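Local atomic coordinates of 3-oxoacyl-[acyl-carrier-protein] synthase 2 (Rickettsia rickettsii, PDB entry 4JGA), a protein that probably catalyses the condensation of malonyl-acyl carrier protein with a growing acyl chain, the elongation step of bacterial fatty acid synthesis. Residues L88-V99 against P157-V168; L346-S355 against N399-T410. All coordinates share one frame; numbering follows the deposited sequence.

Contact 1 of 2, residues L88-V99 against P157-V168; sequences LSKMDKFIHYGV and PASLINLLSGLV
Ile95 and Leu164 lock the two helices together, each side chain a knob in a hole of the other segment. Ile95 sits among Ala158, Leu163, Leu164 and Leu167; its CG2 meets Leu167 CD1 at 3.8 Å, the two side chains crossing at about a right angle, while CD1 lies close to the carbonyl oxygens of Ala158 and Leu160. Leu164 fills the gap between Phe94, Ile95, Gly98 and Val99. With its CG anti to the backbone N (chi1 168°), it lays CD1 directly on the backbone of helix 93-99, 3.4 Å from Gly98 C, on the side of the helix toward which a CB on Gly98 would point. Met91 bends at chi2 and chi3 to curl over Ala158, with CE 3.8 Å from Leu163 CB; its CG meets Leu167 CD1, the two side chains reaching toward each other. The Phe94 ring presents its edge to the carbonyl oxygens of Leu160 and Ile161, CZ lying 3.6 Å from Leu160 O, while Ile95 CG1 covers part of one face.

Behind this packing stands a polar anchor. Asp92 N donates to Ala158 O (3.1 Å, 155° at the hydrogen), and the Asp92 side chain caps helix 93-109 through a nearly straight bond from Phe94 N to OD2 of 3.0 Å. Its OD1 accepts from Met135 N, tying the cap to helix 133-146. Farther out, Met292 of the second subunit packs on Met91 and Leu167. The arrangement is knobs-into-holes packing of two N-terminal helix ends, crossing at -44°, in the N-terminal half of the thiolase fold beside the dimer interface.

Contact 2 of 2, residues L346-S355 against N399-T410; sequences LEANPKVLMS and NIDLVALKAKKT
Apolar packing between Leu353 and the 399-410 segment takes up much of this contact. Leu353 spreads its branches: CD1 lies along Asp401, CD2 meets Thr410 CG2 tip to tip at 3.6 Å, and CG rests on Val403 CG2, the Leu353 and Val403 side chains crossing at about a right angle. Met354 turns to another group of partners. Its CG is anti to the backbone N (chi1 174°), the chain stays extended until chi3, and the bend there sets CE 3.7 Å from Leu402 CD2 and beside Ile400 CD1. Ile400 also puts CG2 against Leu346 CD1 and Val352 CG1, while Val341 of helix 331-345 touches both Met354 and Ile400.

Direct backbone bonding is sparse. Met354 N donates to Asp401 O at 3.1 Å, nearly head-on to the carbonyl, and Leu402 CA lies unusually close to Met354 O, in a CA-H...O contact. Where the chains diverge, water takes over: one molecule donates to Pro350 O and Val352 O and accepts from Asp401 N, and a second donates to both Pro350 O and Asn399 O.

Charge and turn geometry shape Asp401. Its OD1 accepts from Val403 N (2.8 Å), closing an Asx turn, and its OD2 receives Lys408 NZ in a 2.7 Å salt bridge on the syn lone pair. Held at both oxygens, the carboxylate links the two ends of the 401-408 loop and fixes the side chain against which Leu353 lies. Leu353 and Ser355 meanwhile bond through their backbones to the neighbouring strand 322-324 and its flanks. The whole is an irregular, water-bridged loop lining the outermost strand, 353-355, of the mixed sheet in the C-terminal half of the thiolase fold.

In the fold
Contact 1 closes before contact 2 opens along the chain, and the two lie on opposite sides of the chain's centre, about 38 Å apart between centres and about 22 Å between nearest atoms. What joins them is the mixed sheet: in contact 1, Leu164 and Val168 of helix 163-172 pack on strand 122-127, next to one outermost strand, 178-179, whereas contact 2 contains the other, 353-355. Contact 1 thus belongs to the N-terminal half and borders the second subunit; contact 2 belongs to the C-terminal half and touches no other chain of the assembly, its Val352 side chain about 6 Å from the sodium ion and its Met354 side chain about 9 Å from the potassium ion. Together they mark the two flanks of one thiolase-type subunit.

Contact 1 of 2, residues L88-V99 against P157-V168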
loop_
_atom_site.group_PDB
_atom_site.type_symbol
_atom_site.label_atom_id
_atom_site.label_comp_id
_atom_site.label_asym_id
_atom_site.label_seq_id
_atom_site.Cartn_x
_atom_site.Cartn_y
_atom_site.Cartn_z
ATOM N N LEU A 88 15.037 -11.976 -10.856
ATOM C CA LEU A 88 14.180 -12.235 -9.724
ATOM C C LEU A 88 15.040 -12.401 -8.475
ATOM O O LEU A 88 14.622 -12.002 -7.373
ATOM C CB LEU A 88 13.288 -13.476 -9.965
ATOM C CG LEU A 88 12.321 -13.847 -8.836
ATOM C CD1 LEU A 88 11.463 -12.654 -8.446
ATOM C CD2 LEU A 88 11.398 -15.013 -9.187
ATOM N N SER A 89 16.229 -12.993 -8.647
ATOM C CA SER A 89 17.094 -13.295 -7.494
ATOM C C SER A 89 17.637 -12.017 -6.813
ATOM O O SER A 89 17.984 -12.056 -5.645
ATOM C CB SER A 89 18.253 -14.204 -7.871
ATOM O OG SER A 89 19.148 -13.521 -8.714
ATOM N N LYS A 90 17.612 -10.886 -7.515
ATOM C CA LYS A 90 18.040 -9.597 -6.957
ATOM C C LYS A 90 16.990 -8.966 -6.053
ATOM O O LYS A 90 17.296 -8.060 -5.297
ATOM C CB LYS A 90 18.306 -8.605 -8.080
ATOM C CG LYS A 90 19.153 -9.162 -9.192
ATOM C CD LYS A 90 20.557 -9.355 -8.742
ATOM C CE LYS A 90 21.388 -9.706 -9.962
ATOM N NZ LYS A 90 22.622 -10.333 -9.478
ATOM N N MET A 91 15.737 -9.415 -6.183
ATOM C CA MET A 91 14.617 -8.867 -5.427
ATOM C C MET A 91 14.600 -9.417 -4.008
ATOM O O MET A 91 15.198 -10.454 -3.734
ATOM C CB MET A 91 13.297 -9.206 -6.132
ATOM C CG MET A 91 13.255 -8.858 -7.634
ATOM S SD MET A 91 13.567 -7.128 -8.033
ATOM C CE MET A 91 12.022 -6.421 -7.679
ATOM N N ASP A 92 13.939 -8.699 -3.099
ATOM C CA ASP A 92 13.734 -9.182 -1.748
ATOM C C ASP A 92 12.897 -10.482 -1.775
ATOM O O ASP A 92 12.045 -10.689 -2.652
ATOM C CB ASP A 92 13.019 -8.142 -0.892
ATOM C CG ASP A 92 13.045 -8.486 0.588
ATOM O OD1 ASP A 92 14.097 -8.190 1.230
ATOM O OD2 ASP A 92 12.060 -9.100 1.094
ATOM N N LYS A 93 13.148 -11.335 -0.804
ATOM C CA LYS A 93 12.408 -12.580 -0.653
ATOM C C LYS A 93 10.903 -12.435 -0.577
ATOM O O LYS A 93 10.217 -13.336 -1.016
ATOM C CB LYS A 93 12.884 -13.349 0.578
ATOM C CG LYS A 93 14.176 -14.076 0.302
ATOM C CD LYS A 93 14.986 -14.277 1.557
ATOM C CE LYS A 93 14.386 -15.301 2.472
ATOM N NZ LYS A 93 15.325 -16.447 2.479
ATOM N N PHE A 94 10.373 -11.324 -0.044
ATOM C CA PHE A 94 8.914 -11.158 -0.063
ATOM C C PHE A 94 8.426 -11.221 -1.496
ATOM O O PHE A 94 7.381 -11.794 -1.755
ATOM C CB PHE A 94 8.382 -9.924 0.687
ATOM C CG PHE A 94 8.324 -8.662 -0.135
ATOM C CD1 PHE A 94 9.436 -7.838 -0.235
ATOM C CD2 PHE A 94 7.154 -8.282 -0.778
ATOM C CE1 PHE A 94 9.407 -6.686 -0.996
ATOM C CE2 PHE A 94 7.123 -7.146 -1.545
ATOM C CZ PHE A 94 8.242 -6.333 -1.643
ATOM N N ILE A 95 9.215 -10.709 -2.428
ATOM C CA ILE A 95 8.861 -10.746 -3.843
ATOM C C ILE A 95 9.005 -12.185 -4.400
ATOM O O ILE A 95 8.164 -12.626 -5.182
ATOM C CB ILE A 95 9.658 -9.714 -4.661
ATOM C CG1 ILE A 95 9.170 -8.312 -4.272
ATOM C CG2 ILE A 95 9.494 -9.983 -6.146
ATOM C CD1 ILE A 95 10.034 -7.155 -4.738
ATOM N N HIS A 96 10.030 -12.919 -3.965
ATOM C CA HIS A 96 10.195 -14.291 -4.393
ATOM C C HIS A 96 8.950 -15.097 -3.976
ATOM O O HIS A 96 8.399 -15.828 -4.776
ATOM C CB HIS A 96 11.391 -14.972 -3.765
ATOM C CG HIS A 96 12.716 -14.338 -4.061
ATOM N ND1 HIS A 96 13.873 -14.760 -3.441
ATOM C CD2 HIS A 96 13.063 -13.287 -4.830
ATOM C CE1 HIS A 96 14.889 -14.024 -3.860
ATOM N NE2 HIS A 96 14.422 -13.119 -4.695
ATOM N N TYR A 97 8.547 -14.971 -2.724
ATOM C CA TYR A 97 7.416 -15.719 -2.224
ATOM C C TYR A 97 6.124 -15.307 -2.948
ATOM O O TYR A 97 5.321 -16.154 -3.323
ATOM C CB TYR A 97 7.238 -15.524 -0.723
ATOM C CG TYR A 97 8.403 -15.946 0.140
ATOM C CD1 TYR A 97 9.331 -16.921 -0.278
ATOM C CD2 TYR A 97 8.586 -15.377 1.396
ATOM C CE1 TYR A 97 10.384 -17.313 0.546
ATOM C CE2 TYR A 97 9.626 -15.771 2.220
ATOM C CZ TYR A 97 10.532 -16.714 1.793
ATOM O OH TYR A 97 11.542 -17.072 2.642
ATOM N N GLY A 98 5.952 -14.007 -3.140
ATOM C CA GLY A 98 4.775 -13.428 -3.810
ATOM C C GLY A 98 4.668 -13.915 -5.252
ATOM O O GLY A 98 3.606 -14.320 -5.693
ATOM N N VAL A 99 5.760 -13.878 -5.978
ATOM C CA VAL A 99 5.759 -14.302 -7.370
ATOM C C VAL A 99 5.471 -15.801 -7.456
ATOM O O VAL A 99 4.729 -16.230 -8.322
ATOM C CB VAL A 99 7.073 -13.943 -8.070
ATOM C CG1 VAL A 99 7.122 -14.525 -9.480
ATOM C CG2 VAL A 99 7.225 -12.425 -8.172
ATOM N N PRO A 157 14.185 -1.021 -6.827
ATOM C CA PRO A 157 13.074 -1.947 -7.170
ATOM C C PRO A 157 12.995 -3.197 -6.269
ATOM O O PRO A 157 11.892 -3.717 -5.984
ATOM C CB PRO A 157 13.354 -2.310 -8.658
ATOM C CG PRO A 157 14.800 -1.997 -8.879
ATOM C CD PRO A 157 15.073 -0.796 -7.981
ATOM N N ALA A 158 14.148 -3.692 -5.828
ATOM C CA ALA A 158 14.183 -4.894 -4.997
ATOM C C ALA A 158 13.508 -4.703 -3.649
ATOM O O ALA A 158 13.085 -5.688 -3.028
ATOM C CB ALA A 158 15.611 -5.327 -4.773
ATOM N N SER A 159 13.426 -3.446 -3.218
ATOM C CA SER A 159 12.899 -3.048 -1.929
ATOM C C SER A 159 11.453 -2.516 -1.985
ATOM O O SER A 159 10.815 -2.347 -0.937
ATOM C CB SER A 159 13.746 -1.906 -1.347
ATOM O OG SER A 159 15.099 -2.296 -1.131
ATOM N N LEU A 160 10.931 -2.227 -3.160
ATOM C CA LEU A 160 9.628 -1.577 -3.253
ATOM C C LEU A 160 8.481 -2.568 -3.172
ATOM O O LEU A 160 8.434 -3.543 -3.917
ATOM C CB LEU A 160 9.524 -0.806 -4.555
ATOM C CG LEU A 160 10.312 0.481 -4.712
ATOM C CD1 LEU A 160 10.140 1.021 -6.116
ATOM C CD2 LEU A 160 9.807 1.514 -3.729
ATOM N N ILE A 161 7.534 -2.296 -2.276
ATOM C CA ILE A 161 6.354 -3.180 -2.129
ATOM C C ILE A 161 5.647 -3.454 -3.452
ATOM O O ILE A 161 5.227 -4.576 -3.743
ATOM C CB ILE A 161 5.387 -2.674 -1.026
ATOM C CG1 ILE A 161 6.059 -2.875 0.328
ATOM C CG2 ILE A 161 4.066 -3.446 -1.054
ATOM C CD1 ILE A 161 5.335 -2.308 1.531
ATOM N N ASN A 162 5.540 -2.437 -4.281
ATOM C CA ASN A 162 4.756 -2.559 -5.492
ATOM C C ASN A 162 5.454 -3.310 -6.621
ATOM O O ASN A 162 4.840 -3.572 -7.669
ATOM C CB ASN A 162 4.284 -1.196 -5.974
ATOM C CG ASN A 162 5.393 -0.378 -6.573
ATOM O OD1 ASN A 162 6.389 -0.053 -5.908
ATOM N ND2 ASN A 162 5.224 -0.014 -7.811
ATOM N N LEU A 163 6.704 -3.701 -6.412
ATOM C CA LEU A 163 7.383 -4.471 -7.445
ATOM C C LEU A 163 6.963 -5.944 -7.470
ATOM O O LEU A 163 7.320 -6.687 -8.405
ATOM C CB LEU A 163 8.901 -4.276 -7.369
ATOM C CG LEU A 163 9.470 -3.246 -8.353
ATOM C CD1 LEU A 163 9.408 -3.807 -9.765
ATOM C CD2 LEU A 163 8.745 -1.922 -8.315
ATOM N N LEU A 164 6.191 -6.365 -6.470
ATOM C CA LEU A 164 5.571 -7.685 -6.544
ATOM C C LEU A 164 4.491 -7.659 -7.613
ATOM O O LEU A 164 4.548 -8.449 -8.574
ATOM C CB LEU A 164 5.043 -8.112 -5.207
ATOM C CG LEU A 164 4.125 -9.352 -5.209
ATOM C CD1 LEU A 164 4.718 -10.588 -5.875
ATOM C CD2 LEU A 164 3.807 -9.650 -3.771
ATOM N N SER A 165 3.571 -6.694 -7.511
ATOM C CA SER A 165 2.592 -6.440 -8.599
ATOM C C SER A 165 3.325 -6.178 -9.930
ATOM O O SER A 165 2.936 -6.713 -10.967
ATOM C CB SER A 165 1.667 -5.245 -8.274
ATOM O OG SER A 165 0.700 -5.580 -7.293
ATOM N N GLY A 166 4.397 -5.383 -9.886
ATOM C CA GLY A 166 5.175 -5.100 -11.095
ATOM C C GLY A 166 5.660 -6.363 -11.837
ATOM O O GLY A 166 5.453 -6.499 -13.034
ATOM N N LEU A 167 6.315 -7.268 -11.111
ATOM C CA LEU A 167 6.895 -8.448 -11.721
ATOM C C LEU A 167 5.863 -9.463 -12.198
ATOM O O LEU A 167 6.075 -10.079 -13.235
ATOM C CB LEU A 167 7.925 -9.122 -10.806
ATOM C CG LEU A 167 9.274 -8.389 -10.708
ATOM C CD1 LEU A 167 10.208 -9.202 -9.815
ATOM C CD2 LEU A 167 9.898 -8.226 -12.070
ATOM N N VAL A 168 4.766 -9.622 -11.468
ATOM C CA VAL A 168 3.710 -10.529 -11.882
ATOM C C VAL A 168 3.078 -9.927 -13.123
ATOM O O VAL A 168 2.797 -10.641 -14.072
ATOM C CB VAL A 168 2.679 -10.753 -10.784
ATOM C CG1 VAL A 168 1.514 -11.629 -11.248
ATOM C CG2 VAL A 168 3.350 -11.396 -9.574
#

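Contact 2 of 2, residues L346-S355 against N399-T410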
loop_
_atom_site.group_PDB
_atom_site.type_symbol
_atom_site.label_atom_id
_atom_site.label_comp_id
_atom_site.label_asym_id
_atom_site.label_seq_id
_atom_site.Cartn_x
_atom_site.Cartn_y
_atom_site.Cartn_z
ATOM N N LEU A 346 -22.920 -15.736 19.317
ATOM C CA LEU A 346 -23.293 -16.763 20.288
ATOM C C LEU A 346 -24.824 -17.055 20.354
ATOM O O LEU A 346 -25.236 -18.221 20.311
ATOM C CB LEU A 346 -22.699 -16.421 21.660
ATOM C CG LEU A 346 -22.979 -17.402 22.806
ATOM C CD1 LEU A 346 -22.434 -18.786 22.466
ATOM C CD2 LEU A 346 -22.389 -16.873 24.115
ATOM N N GLU A 347 -25.643 -15.999 20.409
ATOM C CA GLU A 347 -27.106 -16.145 20.512
ATOM C C GLU A 347 -27.694 -16.700 19.217
ATOM O O GLU A 347 -28.520 -17.589 19.264
ATOM C CB GLU A 347 -27.807 -14.812 20.907
ATOM N N ALA A 348 -27.256 -16.192 18.074
ATOM C CA ALA A 348 -27.867 -16.554 16.778
ATOM C C ALA A 348 -27.257 -17.820 16.162
ATOM O O ALA A 348 -27.843 -18.423 15.275
ATOM C CB ALA A 348 -27.718 -15.408 15.789
ATOM N N ASN A 349 -26.066 -18.199 16.609
ATOM C CA ASN A 349 -25.333 -19.278 15.970
ATOM C C ASN A 349 -24.429 -19.962 16.967
ATOM O O ASN A 349 -23.208 -19.909 16.851
ATOM C CB ASN A 349 -24.522 -18.689 14.852
ATOM C CG ASN A 349 -24.034 -19.728 13.861
ATOM O OD1 ASN A 349 -24.125 -20.923 14.086
ATOM N ND2 ASN A 349 -23.494 -19.253 12.752
ATOM N N PRO A 350 -25.024 -20.565 17.993
ATOM C CA PRO A 350 -24.208 -21.172 19.043
ATOM C C PRO A 350 -23.273 -22.312 18.572
ATOM O O PRO A 350 -22.316 -22.612 19.265
ATOM C CB PRO A 350 -25.259 -21.701 20.050
ATOM C CG PRO A 350 -26.507 -21.883 19.244
ATOM C CD PRO A 350 -26.461 -20.799 18.189
ATOM N N LYS A 351 -23.571 -22.938 17.429
ATOM C CA LYS A 351 -22.788 -24.066 16.910
ATOM C C LYS A 351 -21.678 -23.656 15.947
ATOM O O LYS A 351 -21.037 -24.492 15.358
ATOM C CB LYS A 351 -23.688 -25.019 16.134
ATOM C CG LYS A 351 -24.849 -25.584 16.909
ATOM C CD LYS A 351 -25.353 -26.837 16.209
ATOM C CE LYS A 351 -26.188 -27.675 17.131
ATOM N NZ LYS A 351 -27.639 -27.484 16.884
ATOM N N VAL A 352 -21.483 -22.369 15.754
ATOM C CA VAL A 352 -20.498 -21.918 14.798
ATOM C C VAL A 352 -19.116 -22.433 15.221
ATOM O O VAL A 352 -18.816 -22.508 16.412
ATOM C CB VAL A 352 -20.493 -20.384 14.673
ATOM C CG1 VAL A 352 -19.930 -19.730 15.926
ATOM C CG2 VAL A 352 -19.687 -19.975 13.460
ATOM N N LEU A 353 -18.303 -22.788 14.231
ATOM C CA LEU A 353 -16.943 -23.209 14.455
ATOM C C LEU A 353 -16.038 -22.022 14.185
ATOM O O LEU A 353 -16.286 -21.239 13.264
ATOM C CB LEU A 353 -16.553 -24.366 13.526
ATOM C CG LEU A 353 -16.697 -25.815 14.038
ATOM C CD1 LEU A 353 -18.013 -26.072 14.755
ATOM C CD2 LEU A 353 -16.455 -26.809 12.917
ATOM N N MET A 354 -14.970 -21.913 14.967
ATOM C CA MET A 354 -13.928 -20.904 14.739
ATOM C C MET A 354 -12.570 -21.522 15.030
ATOM O O MET A 354 -12.432 -22.214 16.022
ATOM C CB MET A 354 -14.144 -19.653 15.612
ATOM C CG MET A 354 -12.999 -18.640 15.519
ATOM S SD MET A 354 -13.343 -16.950 16.134
ATOM C CE MET A 354 -13.271 -17.167 17.885
ATOM N N SER A 355 -11.575 -21.263 14.180
ATOM C CA SER A 355 -10.213 -21.725 14.454
ATOM C C SER A 355 -9.170 -20.721 13.952
ATOM O O SER A 355 -9.467 -19.851 13.138
ATOM C CB SER A 355 -9.973 -23.107 13.855
ATOM O OG SER A 355 -9.817 -23.066 12.455
ATOM N N ASN A 399 -16.920 -20.050 24.771
ATOM C CA ASN A 399 -18.285 -20.609 24.767
ATOM C C ASN A 399 -18.687 -21.157 23.421
ATOM O O ASN A 399 -19.862 -21.427 23.192
ATOM C CB ASN A 399 -19.294 -19.514 25.094
ATOM C CG ASN A 399 -19.437 -19.255 26.561
ATOM O OD1 ASN A 399 -19.206 -20.110 27.404
ATOM N ND2 ASN A 399 -19.847 -18.032 26.872
ATOM N N ILE A 400 -17.744 -21.277 22.507
ATOM C CA ILE A 400 -18.014 -21.873 21.205
ATOM C C ILE A 400 -16.932 -22.875 20.905
ATOM O O ILE A 400 -15.926 -22.934 21.597
ATOM C CB ILE A 400 -18.055 -20.838 20.060
ATOM C CG1 ILE A 400 -16.788 -20.001 20.046
ATOM C CG2 ILE A 400 -19.279 -19.950 20.207
ATOM C CD1 ILE A 400 -16.705 -19.176 18.787
ATOM N N ASP A 401 -17.177 -23.671 19.875
ATOM C CA ASP A 401 -16.250 -24.697 19.417
ATOM C C ASP A 401 -15.069 -24.052 18.651
ATOM O O ASP A 401 -15.248 -23.500 17.575
ATOM C CB ASP A 401 -17.008 -25.677 18.529
ATOM C CG ASP A 401 -16.213 -26.920 18.207
ATOM O OD1 ASP A 401 -14.967 -26.927 18.318
ATOM O OD2 ASP A 401 -16.877 -27.909 17.846
ATOM N N LEU A 402 -13.874 -24.129 19.229
ATOM C CA LEU A 402 -12.662 -23.558 18.637
ATOM C C LEU A 402 -11.840 -24.614 17.918
ATOM O O LEU A 402 -10.658 -24.391 17.574
ATOM C CB LEU A 402 -11.806 -22.866 19.691
ATOM C CG LEU A 402 -12.420 -21.616 20.328
ATOM C CD1 LEU A 402 -11.522 -21.068 21.439
ATOM C CD2 LEU A 402 -12.760 -20.537 19.293
ATOM N N VAL A 403 -12.467 -25.762 17.670
ATOM C CA VAL A 403 -11.836 -26.823 16.882
ATOM C C VAL A 403 -10.476 -27.147 17.490
ATOM O O VAL A 403 -9.466 -27.220 16.786
ATOM C CB VAL A 403 -11.657 -26.418 15.389
ATOM C CG1 VAL A 403 -11.437 -27.669 14.518
ATOM C CG2 VAL A 403 -12.864 -25.674 14.849
ATOM N N ALA A 404 -10.442 -27.305 18.809
ATOM C CA ALA A 404 -9.192 -27.603 19.493
ATOM C C ALA A 404 -8.537 -28.883 18.970
ATOM O O ALA A 404 -9.215 -29.892 18.790
ATOM C CB ALA A 404 -9.429 -27.732 20.981
ATOM N N LEU A 405 -7.236 -28.802 18.675
ATOM C CA LEU A 405 -6.351 -29.963 18.487
ATOM C C LEU A 405 -6.441 -30.734 17.175
ATOM O O LEU A 405 -5.408 -31.096 16.603
ATOM C CB LEU A 405 -6.474 -30.955 19.678
ATOM C CG LEU A 405 -6.305 -30.379 21.091
ATOM C CD1 LEU A 405 -6.284 -31.509 22.107
ATOM C CD2 LEU A 405 -5.040 -29.524 21.166
ATOM N N LYS A 406 -7.648 -30.985 16.692
ATOM C CA LYS A 406 -7.870 -31.880 15.550
ATOM C C LYS A 406 -8.892 -31.231 14.636
ATOM O O LYS A 406 -9.872 -30.653 15.102
ATOM C CB LYS A 406 -8.433 -33.235 16.029
ATOM N N ALA A 407 -8.683 -31.366 13.340
ATOM C CA ALA A 407 -9.627 -30.902 12.321
ATOM C C ALA A 407 -11.024 -31.515 12.498
ATOM O O ALA A 407 -11.159 -32.617 12.997
ATOM C CB ALA A 407 -9.088 -31.247 10.947
ATOM N N LYS A 408 -12.052 -30.810 12.049
ATOM C CA LYS A 408 -13.413 -31.312 12.200
ATOM C C LYS A 408 -14.226 -31.140 10.916
ATOM O O LYS A 408 -14.350 -30.030 10.380
ATOM C CB LYS A 408 -14.055 -30.533 13.323
ATOM C CG LYS A 408 -15.329 -31.112 13.842
ATOM C CD LYS A 408 -15.617 -30.421 15.155
ATOM C CE LYS A 408 -16.757 -31.070 15.887
ATOM N NZ LYS A 408 -16.673 -30.592 17.289
ATOM N N LYS A 409 -14.737 -32.242 10.395
ATOM C CA LYS A 409 -15.543 -32.163 9.206
ATOM C C LYS A 409 -16.908 -31.634 9.620
ATOM O O LYS A 409 -17.484 -32.070 10.608
ATOM C CB LYS A 409 -15.662 -33.527 8.495
ATOM C CG LYS A 409 -14.376 -34.068 7.867
ATOM C CD LYS A 409 -14.672 -35.168 6.826
ATOM C CE LYS A 409 -15.420 -34.760 5.533
ATOM N NZ LYS A 409 -15.143 -33.380 5.032
ATOM N N THR A 410 -17.438 -30.708 8.837
ATOM C CA THR A 410 -18.803 -30.224 9.061
ATOM C C THR A 410 -19.329 -29.524 7.804
ATOM O O THR A 410 -18.571 -29.306 6.837
ATOM C CB THR A 410 -18.873 -29.289 10.285
ATOM O OG1 THR A 410 -20.239 -29.020 10.612
ATOM C CG2 THR A 410 -18.183 -28.000 10.015
HETATM O O HOH W 1 -19.776 -23.440 18.635
HETATM O O HOH W 2 -21.957 -22.204 22.121
#